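Local coordinates for aminofutalosine deaminase (Helicobacter pylori, PDB 7LKK), which removes the amino group of aminofutalosine by hydrolysis in the menaquinone pathway, as a metal-dependent enzyme of the amidohydrolase family, at residues E29-L34 / Q400-F405; N120-Q125 / S149-V154; I141-L146 / K177-L182. One frame throughout, in Å; residues are numbered along the deposited sequence. Where two conformers were deposited one is given.

Contact 1 (E29-L34 / Q400-F405); sequences EKCEVL and QAILQF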
loop_
_atom_site.group_PDB
_atom_site.type_symbol
_atom_site.label_atom_id
_atom_site.label_comp_id
_atom_site.label_asym_id
_atom_site.label_seq_id
_atom_site.Cartn_x
_atom_site.Cartn_y
_atom_site.Cartn_z
ATOM N N GLU A 29 -5.155 -22.523 12.192
ATOM C CA GLU A 29 -3.729 -22.322 11.966
ATOM C C GLU A 29 -3.271 -22.966 10.665
ATOM O O GLU A 29 -2.282 -22.519 10.076
ATOM C CB GLU A 29 -2.917 -22.864 13.145
ATOM C CG GLU A 29 -3.080 -22.078 14.448
ATOM C CD GLU A 29 -2.754 -20.594 14.318
ATOM O OE1 GLU A 29 -1.882 -20.230 13.502
ATOM O OE2 GLU A 29 -3.373 -19.786 15.043
ATOM N N LYS A 30 -3.980 -23.999 10.199
ATOM C CA LYS A 30 -3.730 -24.561 8.878
ATOM C C LYS A 30 -4.159 -23.616 7.760
ATOM O O LYS A 30 -3.706 -23.778 6.622
ATOM C CB LYS A 30 -4.461 -25.897 8.737
ATOM C CG LYS A 30 -3.745 -27.060 9.388
ATOM C CD LYS A 30 -4.595 -28.320 9.364
ATOM C CE LYS A 30 -5.093 -28.638 7.964
ATOM N NZ LYS A 30 -5.924 -29.877 7.943
ATOM N N CYS A 31 -5.025 -22.643 8.063
ATOM C CA CYS A 31 -5.565 -21.710 7.073
ATOM C C CYS A 31 -6.318 -22.459 5.975
ATOM O O CYS A 31 -6.092 -22.261 4.780
ATOM C CB CYS A 31 -4.460 -20.824 6.493
ATOM S SG CYS A 31 -4.984 -19.145 6.136
ATOM N N GLU A 32 -7.232 -23.328 6.402
ATOM C CA GLU A 32 -7.979 -24.172 5.480
ATOM C C GLU A 32 -8.906 -23.347 4.596
ATOM O O GLU A 32 -9.566 -22.412 5.059
ATOM C CB GLU A 32 -8.791 -25.202 6.262
ATOM C CG GLU A 32 -8.820 -26.583 5.647
ATOM C CD GLU A 32 -9.359 -27.619 6.610
ATOM O OE1 GLU A 32 -8.912 -27.626 7.776
ATOM O OE2 GLU A 32 -10.232 -28.416 6.207
ATOM N N VAL A 33 -8.948 -23.696 3.311
ATOM C CA VAL A 33 -9.858 -23.088 2.349
ATOM C C VAL A 33 -10.777 -24.177 1.821
ATOM O O VAL A 33 -10.306 -25.217 1.345
ATOM C CB VAL A 33 -9.103 -22.403 1.196
ATOM C CG1 VAL A 33 -10.089 -21.866 0.169
ATOM C CG2 VAL A 33 -8.222 -21.281 1.730
ATOM N N LEU A 34 -12.081 -23.940 1.903
ATOM C CA LEU A 34 -13.082 -24.919 1.510
ATOM C C LEU A 34 -14.003 -24.322 0.456
ATOM O O LEU A 34 -14.325 -23.131 0.501
ATOM C CB LEU A 34 -13.893 -25.391 2.719
ATOM C CG LEU A 34 -13.068 -26.126 3.777
ATOM C CD1 LEU A 34 -13.864 -26.314 5.061
ATOM C CD2 LEU A 34 -12.589 -27.465 3.233
ATOM N N GLN A 400 -5.024 -19.608 -4.899
ATOM C CA GLN A 400 -4.930 -18.158 -5.012
ATOM C C GLN A 400 -5.971 -17.432 -4.168
ATOM O O GLN A 400 -5.918 -16.200 -4.081
ATOM C CB GLN A 400 -5.084 -17.725 -6.476
ATOM C CG GLN A 400 -3.935 -18.128 -7.390
ATOM C CD GLN A 400 -2.778 -17.155 -7.338
ATOM O OE1 GLN A 400 -2.970 -15.940 -7.389
ATOM N NE2 GLN A 400 -1.564 -17.684 -7.246
ATOM N N ALA A 401 -6.894 -18.166 -3.541
ATOM C CA ALA A 401 -8.079 -17.557 -2.945
ATOM C C ALA A 401 -7.715 -16.535 -1.873
ATOM O O ALA A 401 -8.270 -15.432 -1.838
ATOM C CB ALA A 401 -8.987 -18.643 -2.363
ATOM N N ILE A 402 -6.795 -16.895 -0.975
ATOM C CA ILE A 402 -6.465 -16.015 0.143
ATOM C C ILE A 402 -5.783 -14.744 -0.351
ATOM O O ILE A 402 -6.106 -13.636 0.094
ATOM C CB ILE A 402 -5.598 -16.763 1.171
ATOM C CG1 ILE A 402 -6.439 -17.790 1.930
ATOM C CG2 ILE A 402 -4.944 -15.784 2.138
ATOM C CD1 ILE A 402 -5.618 -18.817 2.669
ATOM N N LEU A 403 -4.824 -14.881 -1.269
ATOM C CA LEU A 403 -4.120 -13.708 -1.781
ATOM C C LEU A 403 -5.046 -12.818 -2.602
ATOM O O LEU A 403 -5.064 -11.595 -2.421
ATOM C CB LEU A 403 -2.909 -14.140 -2.606
ATOM C CG LEU A 403 -2.198 -13.029 -3.386
ATOM C CD1 LEU A 403 -1.694 -11.939 -2.451
ATOM C CD2 LEU A 403 -1.058 -13.598 -4.216
ATOM N N GLN A 404 -5.826 -13.412 -3.513
ATOM C CA GLN A 404 -6.748 -12.619 -4.323
ATOM C C GLN A 404 -7.789 -11.926 -3.452
ATOM O O GLN A 404 -8.198 -10.795 -3.742
ATOM C CB GLN A 404 -7.431 -13.495 -5.374
ATOM C CG GLN A 404 -6.482 -14.149 -6.369
ATOM C CD GLN A 404 -5.909 -13.175 -7.377
ATOM O OE1 GLN A 404 -6.414 -12.064 -7.546
ATOM N NE2 GLN A 404 -4.847 -13.590 -8.056
ATOM N N PHE A 405 -8.240 -12.596 -2.389
ATOM C CA PHE A 405 -9.155 -11.960 -1.446
ATOM C C PHE A 405 -8.524 -10.717 -0.828
ATOM O O PHE A 405 -9.137 -9.644 -0.804
ATOM C CB PHE A 405 -9.562 -12.950 -0.353
ATOM C CG PHE A 405 -10.260 -12.306 0.812
ATOM C CD1 PHE A 405 -11.619 -12.047 0.762
ATOM C CD2 PHE A 405 -9.556 -11.948 1.951
ATOM C CE1 PHE A 405 -12.265 -11.449 1.829
ATOM C CE2 PHE A 405 -10.197 -11.351 3.020
ATOM C CZ PHE A 405 -11.552 -11.102 2.958
#
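This is a small apolar contact between the turn leading into strand 33-34 and helix 401-408, joining an N-terminal segment to a C-terminal one. C31 and V33 supply one side, I402 and A401 the other. I402 does most of the touching. Its CG1 is anti to the carbonyl carbon (chi1 -72°) and its chain is extended, which sends CD1 out toward the turn. There CD1 meets C31 SG at 3.5 Å. The same methyl lies 3.7 Å from V33 CG2, so it contacts both residues. V33 and I402 cross at a slant, and V33 CG2 also reaches I402 CG1 at 3.9 Å. The other branch of V33 goes to the next residue, with CG1 4.2 Å from A401 CB. No hydrogen bond spans the two segments. C31 has a left-handed backbone conformation. Together with V33 it faces the helix, while E32 between them points away. F25 of strand 23-25 packs on V33, A401 and I402, and L361 of helix 353-364 touches C31 and I402. Q400 NE2 bonds to Y93 O of the second subunit. This is consistent with the amidohydrolase fold, in which N- and C-terminal segments commonly meet in a small beta domain beside the TIM barrel.

Contact 2 (N120-Q125 / S149-V154); sequences NAIMAQ and SPLNAV
S149 meets I122 of helix 115-127 through its CB, which lies 4.0 Å from I122 CG2. In one of the two conformers of S149, OG lies between the backbone N and the carbonyl carbon (chi1 81°). From there it accepts a bond from L151 N at 3.3 Å, which fits an ST turn. In this conformer OG also bonds to L146 O in helix 143-147. P150, the middle residue, packs on L126. L151 follows and carries the main apolar contact. Its CD1 sits 4.0 Å from I122 CG2, and the two side chains meet at an angle. I122 CG2 therefore touches both S149 and L151. The CB of Q125, one helical turn on from I122, comes within 4.4 Å of L151 CD1. The amide of Q125 is engaged otherwise, with OE1 bonded to N77 ND2. Beyond L151 the chain becomes strand 152-159. N152 and V154 make backbone bonds to strand 130-137, while A153 bonds to the chain on its other side, at K186 and K188. An outer helix lying against the loop that enters strand 152-159, which runs parallel to 130-137, fits the TIM-barrel fold of this family.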
loop_
_atom_site.group_PDB
_atom_site.type_symbol
_atom_site.label_atom_id
_atom_site.label_comp_id
_atom_site.label_asym_id
_atom_site.label_seq_id
_atom_site.Cartn_x
_atom_site.Cartn_y
_atom_site.Cartn_z
ATOM N N ASN A 120 -17.058 7.935 12.214
ATOM C CA ASN A 120 -16.516 7.560 10.910
ATOM C C ASN A 120 -15.486 6.444 11.034
ATOM O O ASN A 120 -15.448 5.529 10.201
ATOM C CB ASN A 120 -15.896 8.779 10.230
ATOM C CG ASN A 120 -16.935 9.767 9.744
ATOM O OD1 ASN A 120 -18.101 9.420 9.558
ATOM N ND2 ASN A 120 -16.515 11.009 9.537
ATOM N N ALA A 121 -14.648 6.497 12.076
ATOM C CA ALA A 121 -13.658 5.447 12.294
ATOM C C ALA A 121 -14.335 4.119 12.594
ATOM O O ALA A 121 -13.913 3.067 12.102
ATOM C CB ALA A 121 -12.726 5.835 13.441
ATOM N N ILE A 122 -15.390 4.156 13.405
ATOM C CA ILE A 122 -16.118 2.938 13.729
ATOM C C ILE A 122 -16.698 2.363 12.462
ATOM O O ILE A 122 -16.735 1.136 12.252
ATOM C CB ILE A 122 -17.238 3.237 14.744
ATOM C CG1 ILE A 122 -16.664 3.393 16.139
ATOM C CG2 ILE A 122 -18.334 2.156 14.698
ATOM C CD1 ILE A 122 -17.619 4.012 17.108
ATOM N N MET A 123 -17.218 3.246 11.608
ATOM C CA MET A 123 -17.957 2.661 10.521
ATOM C C MET A 123 -16.992 2.080 9.491
ATOM O O MET A 123 -17.331 1.117 8.795
ATOM C CB MET A 123 -18.912 3.667 9.874
ATOM C CG MET A 123 -20.407 3.378 10.192
ATOM S SD MET A 123 -21.431 4.330 8.996
ATOM C CE MET A 123 -21.212 6.082 9.249
ATOM N N ALA A 124 -15.818 2.703 9.358
ATOM C CA ALA A 124 -14.723 2.185 8.533
ATOM C C ALA A 124 -14.285 0.786 8.974
ATOM O O ALA A 124 -13.922 -0.054 8.138
ATOM C CB ALA A 124 -13.505 3.123 8.600
ATOM N N GLN A 125 -14.272 0.527 10.287
ATOM C CA GLN A 125 -13.998 -0.822 10.789
ATOM C C GLN A 125 -15.047 -1.811 10.290
ATOM O O GLN A 125 -14.726 -2.824 9.655
ATOM C CB GLN A 125 -13.963 -0.814 12.322
ATOM C CG GLN A 125 -12.919 0.114 12.919
ATOM C CD GLN A 125 -11.510 -0.343 12.615
ATOM O OE1 GLN A 125 -10.974 -1.230 13.284
ATOM N NE2 GLN A 125 -10.898 0.263 11.609
ATOM N N SER A 149 -22.202 0.864 19.398
ATOM C CA SER A 149 -21.895 0.216 18.135
ATOM C C SER A 149 -22.021 -1.291 18.293
ATOM O O SER A 149 -21.972 -1.816 19.408
ATOM C CB SER A 149 -20.482 0.583 17.684
ATOM O OG SER A 149 -19.514 -0.214 18.341
ATOM N N PRO A 150 -22.212 -2.028 17.193
ATOM C CA PRO A 150 -22.251 -3.495 17.291
ATOM C C PRO A 150 -20.885 -4.142 17.459
ATOM O O PRO A 150 -20.813 -5.371 17.559
ATOM C CB PRO A 150 -22.895 -3.912 15.959
ATOM C CG PRO A 150 -22.583 -2.808 15.026
ATOM C CD PRO A 150 -22.561 -1.547 15.846
ATOM N N LEU A 151 -19.812 -3.356 17.508
ATOM C CA LEU A 151 -18.468 -3.903 17.626
ATOM C C LEU A 151 -18.241 -4.547 18.988
ATOM O O LEU A 151 -18.709 -4.049 20.017
ATOM C CB LEU A 151 -17.430 -2.800 17.409
ATOM C CG LEU A 151 -17.121 -2.363 15.979
ATOM C CD1 LEU A 151 -16.307 -1.077 15.986
ATOM C CD2 LEU A 151 -16.383 -3.463 15.237
ATOM N N ASN A 152 -17.523 -5.668 18.990
ATOM C CA ASN A 152 -16.914 -6.161 20.219
ATOM C C ASN A 152 -15.716 -5.283 20.560
ATOM O O ASN A 152 -14.854 -5.041 19.711
ATOM C CB ASN A 152 -16.474 -7.615 20.066
ATOM C CG ASN A 152 -17.608 -8.534 19.661
ATOM O OD1 ASN A 152 -18.631 -8.618 20.343
ATOM N ND2 ASN A 152 -17.432 -9.234 18.544
ATOM N N ALA A 153 -15.666 -4.789 21.793
ATOM C CA ALA A 153 -14.650 -3.821 22.180
ATOM C C ALA A 153 -13.899 -4.297 23.413
ATOM O O ALA A 153 -14.515 -4.631 24.431
ATOM C CB ALA A 153 -15.273 -2.447 22.444
ATOM N N VAL A 154 -12.574 -4.332 23.312
ATOM C CA VAL A 154 -11.687 -4.454 24.462
ATOM C C VAL A 154 -10.966 -3.121 24.599
ATOM O O VAL A 154 -10.072 -2.803 23.803
ATOM C CB VAL A 154 -10.692 -5.610 24.308
ATOM C CG1 VAL A 154 -9.767 -5.674 25.515
ATOM C CG2 VAL A 154 -11.431 -6.927 24.130
#

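Contact 3 (I141-L146 / K177-L182); sequences IEVNLL and KELKDL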
loop_
_atom_site.group_PDB
_atom_site.type_symbol
_atom_site.label_atom_id
_atom_site.label_comp_id
_atom_site.label_asym_id
_atom_site.label_seq_id
_atom_site.Cartn_x
_atom_site.Cartn_y
_atom_site.Cartn_z
ATOM N N ILE A 141 -12.925 8.821 25.844
ATOM C CA ILE A 141 -13.811 9.674 25.057
ATOM C C ILE A 141 -14.520 8.884 23.959
ATOM O O ILE A 141 -15.607 9.275 23.515
ATOM C CB ILE A 141 -13.012 10.866 24.492
ATOM C CG1 ILE A 141 -12.508 11.747 25.637
ATOM C CG2 ILE A 141 -13.851 11.709 23.542
ATOM C CD1 ILE A 141 -11.614 12.881 25.188
ATOM N N GLU A 142 -13.954 7.757 23.535
ATOM C CA GLU A 142 -14.545 6.946 22.480
ATOM C C GLU A 142 -15.443 5.833 23.004
ATOM O O GLU A 142 -16.101 5.165 22.201
ATOM C CB GLU A 142 -13.444 6.331 21.610
ATOM C CG GLU A 142 -12.746 5.146 22.260
ATOM C CD GLU A 142 -11.571 5.564 23.120
ATOM O OE1 GLU A 142 -10.417 5.346 22.696
ATOM O OE2 GLU A 142 -11.802 6.115 24.219
ATOM N N VAL A 143 -15.483 5.618 24.323
ATOM C CA VAL A 143 -16.154 4.443 24.877
ATOM C C VAL A 143 -17.653 4.480 24.594
ATOM O O VAL A 143 -18.257 3.458 24.249
ATOM C CB VAL A 143 -15.867 4.329 26.387
ATOM C CG1 VAL A 143 -16.684 3.201 27.003
ATOM C CG2 VAL A 143 -14.383 4.101 26.624
ATOM N N ASN A 144 -18.278 5.651 24.749
ATOM C CA ASN A 144 -19.726 5.753 24.574
ATOM C C ASN A 144 -20.150 5.311 23.178
ATOM O O ASN A 144 -21.083 4.514 23.022
ATOM C CB ASN A 144 -20.188 7.183 24.852
ATOM C CG ASN A 144 -20.274 7.487 26.335
ATOM O OD1 ASN A 144 -20.254 6.580 27.168
ATOM N ND2 ASN A 144 -20.368 8.768 26.674
ATOM N N LEU A 145 -19.478 5.826 22.148
ATOM C CA LEU A 145 -19.823 5.449 20.781
ATOM C C LEU A 145 -19.557 3.970 20.533
ATOM O O LEU A 145 -20.331 3.299 19.841
ATOM C CB LEU A 145 -19.045 6.317 19.792
ATOM C CG LEU A 145 -19.473 7.785 19.753
ATOM C CD1 LEU A 145 -18.554 8.595 18.854
ATOM C CD2 LEU A 145 -20.918 7.902 19.292
ATOM N N LEU A 146 -18.464 3.444 21.090
ATOM C CA LEU A 146 -18.169 2.019 20.967
ATOM C C LEU A 146 -19.288 1.162 21.550
ATOM O O LEU A 146 -19.691 0.159 20.950
ATOM C CB LEU A 146 -16.840 1.696 21.654
ATOM C CG LEU A 146 -15.555 1.980 20.878
ATOM C CD1 LEU A 146 -14.338 1.600 21.707
ATOM C CD2 LEU A 146 -15.554 1.240 19.549
ATOM N N LYS A 177 -11.982 2.152 37.235
ATOM C CA LYS A 177 -13.239 1.739 37.850
ATOM C C LYS A 177 -14.428 2.249 37.047
ATOM O O LYS A 177 -15.446 1.560 36.913
ATOM C CB LYS A 177 -13.304 2.239 39.294
ATOM C CG LYS A 177 -14.672 2.130 39.937
ATOM C CD LYS A 177 -14.993 0.692 40.304
ATOM C CE LYS A 177 -16.014 0.625 41.429
ATOM N NZ LYS A 177 -16.195 -0.762 41.939
ATOM N N GLU A 178 -14.306 3.458 36.496
ATOM C CA GLU A 178 -15.345 4.001 35.630
ATOM C C GLU A 178 -15.511 3.150 34.378
ATOM O O GLU A 178 -16.634 2.915 33.918
ATOM C CB GLU A 178 -14.992 5.443 35.269
ATOM C CG GLU A 178 -15.982 6.172 34.386
ATOM C CD GLU A 178 -15.581 7.619 34.173
ATOM O OE1 GLU A 178 -14.791 8.140 34.990
ATOM O OE2 GLU A 178 -16.045 8.234 33.189
ATOM N N LEU A 179 -14.397 2.668 33.820
ATOM C CA LEU A 179 -14.461 1.783 32.660
ATOM C C LEU A 179 -15.024 0.419 33.039
ATOM O O LEU A 179 -15.817 -0.162 32.288
ATOM C CB LEU A 179 -13.072 1.635 32.045
ATOM C CG LEU A 179 -12.951 0.701 30.839
ATOM C CD1 LEU A 179 -13.871 1.154 29.718
ATOM C CD2 LEU A 179 -11.507 0.620 30.366
ATOM N N LYS A 180 -14.619 -0.106 34.197
ATOM C CA LYS A 180 -15.108 -1.406 34.647
ATOM C C LYS A 180 -16.621 -1.406 34.805
ATOM O O LYS A 180 -17.283 -2.408 34.515
ATOM C CB LYS A 180 -14.436 -1.794 35.965
ATOM C CG LYS A 180 -13.043 -2.379 35.814
ATOM C CD LYS A 180 -13.076 -3.730 35.115
ATOM C CE LYS A 180 -13.657 -4.813 36.009
ATOM N NZ LYS A 180 -13.454 -6.168 35.424
ATOM N N ASP A 181 -17.190 -0.292 35.273
ATOM C CA ASP A 181 -18.632 -0.223 35.479
ATOM C C ASP A 181 -19.416 -0.170 34.174
ATOM O O ASP A 181 -20.645 -0.284 34.206
ATOM C CB ASP A 181 -18.978 0.991 36.343
ATOM C CG ASP A 181 -18.522 0.831 37.783
ATOM O OD1 ASP A 181 -18.255 -0.316 38.199
ATOM O OD2 ASP A 181 -18.434 1.853 38.498
ATOM N N LEU A 182 -18.743 -0.021 33.035
ATOM C CA LEU A 182 -19.392 -0.030 31.733
ATOM C C LEU A 182 -19.268 -1.369 31.020
ATOM O O LEU A 182 -19.784 -1.513 29.907
ATOM C CB LEU A 182 -18.816 1.082 30.849
ATOM C CG LEU A 182 -19.032 2.513 31.351
ATOM C CD1 LEU A 182 -18.198 3.502 30.547
ATOM C CD2 LEU A 182 -20.508 2.883 31.308
#
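No flat group has a face or an edge in this contact: V143 meets L179 and L182 with methyl groups alone. V143 belongs to helix 143-147, and its two branches diverge to different leucines. CG1 is anti to the backbone N (chi1 174°) and approaches L182 CD1 at 3.9 Å. CG2, anti to the carbonyl carbon, points to L179 CD1 at a looser 4.3 Å. The side chains of V143 and L182 run across each other at a slant. L182 directs its CB toward V143. L179 starts off to one side, and the end of its side chain comes closer. The backbone holds the leucines near each other, with L182 N bonded to L179 O at 3.0 Å. L187 of strand 187-193 touches both V143 and L182. L179 lies over V155 and L157 of strand 152-159, so both helices rest on the outside of the barrel strands. The L182 carbonyl oxygen accepts a bond from K147 NZ, a polar link near the apolar patch. With no hydrogen bond or salt bridge between the segments themselves, their direct contact rests on shape and on the burial of hydrocarbon.

In the fold
Contacts 2 and 3 are neighbours, with centres 14 Å apart. They touch where I122 CD1 packs on L145 CB at 3.8 Å. Their segments alternate along the chain. Helix 143-147, strand 152-159 and helix 166-180 follow one another, and helix 115-127 comes earlier, before strand 130-137. Contact 1 is remote: its centre lies 25 Å from that of contact 2 and 37 Å from that of contact 3. It is on the opposite side of the chain's centre from contact 3. Along the sequence it encloses both others. Contact 1 thus ties early and late parts of the chain together, while contacts 2 and 3 pack the outer layer of the barrel that holds the iron site.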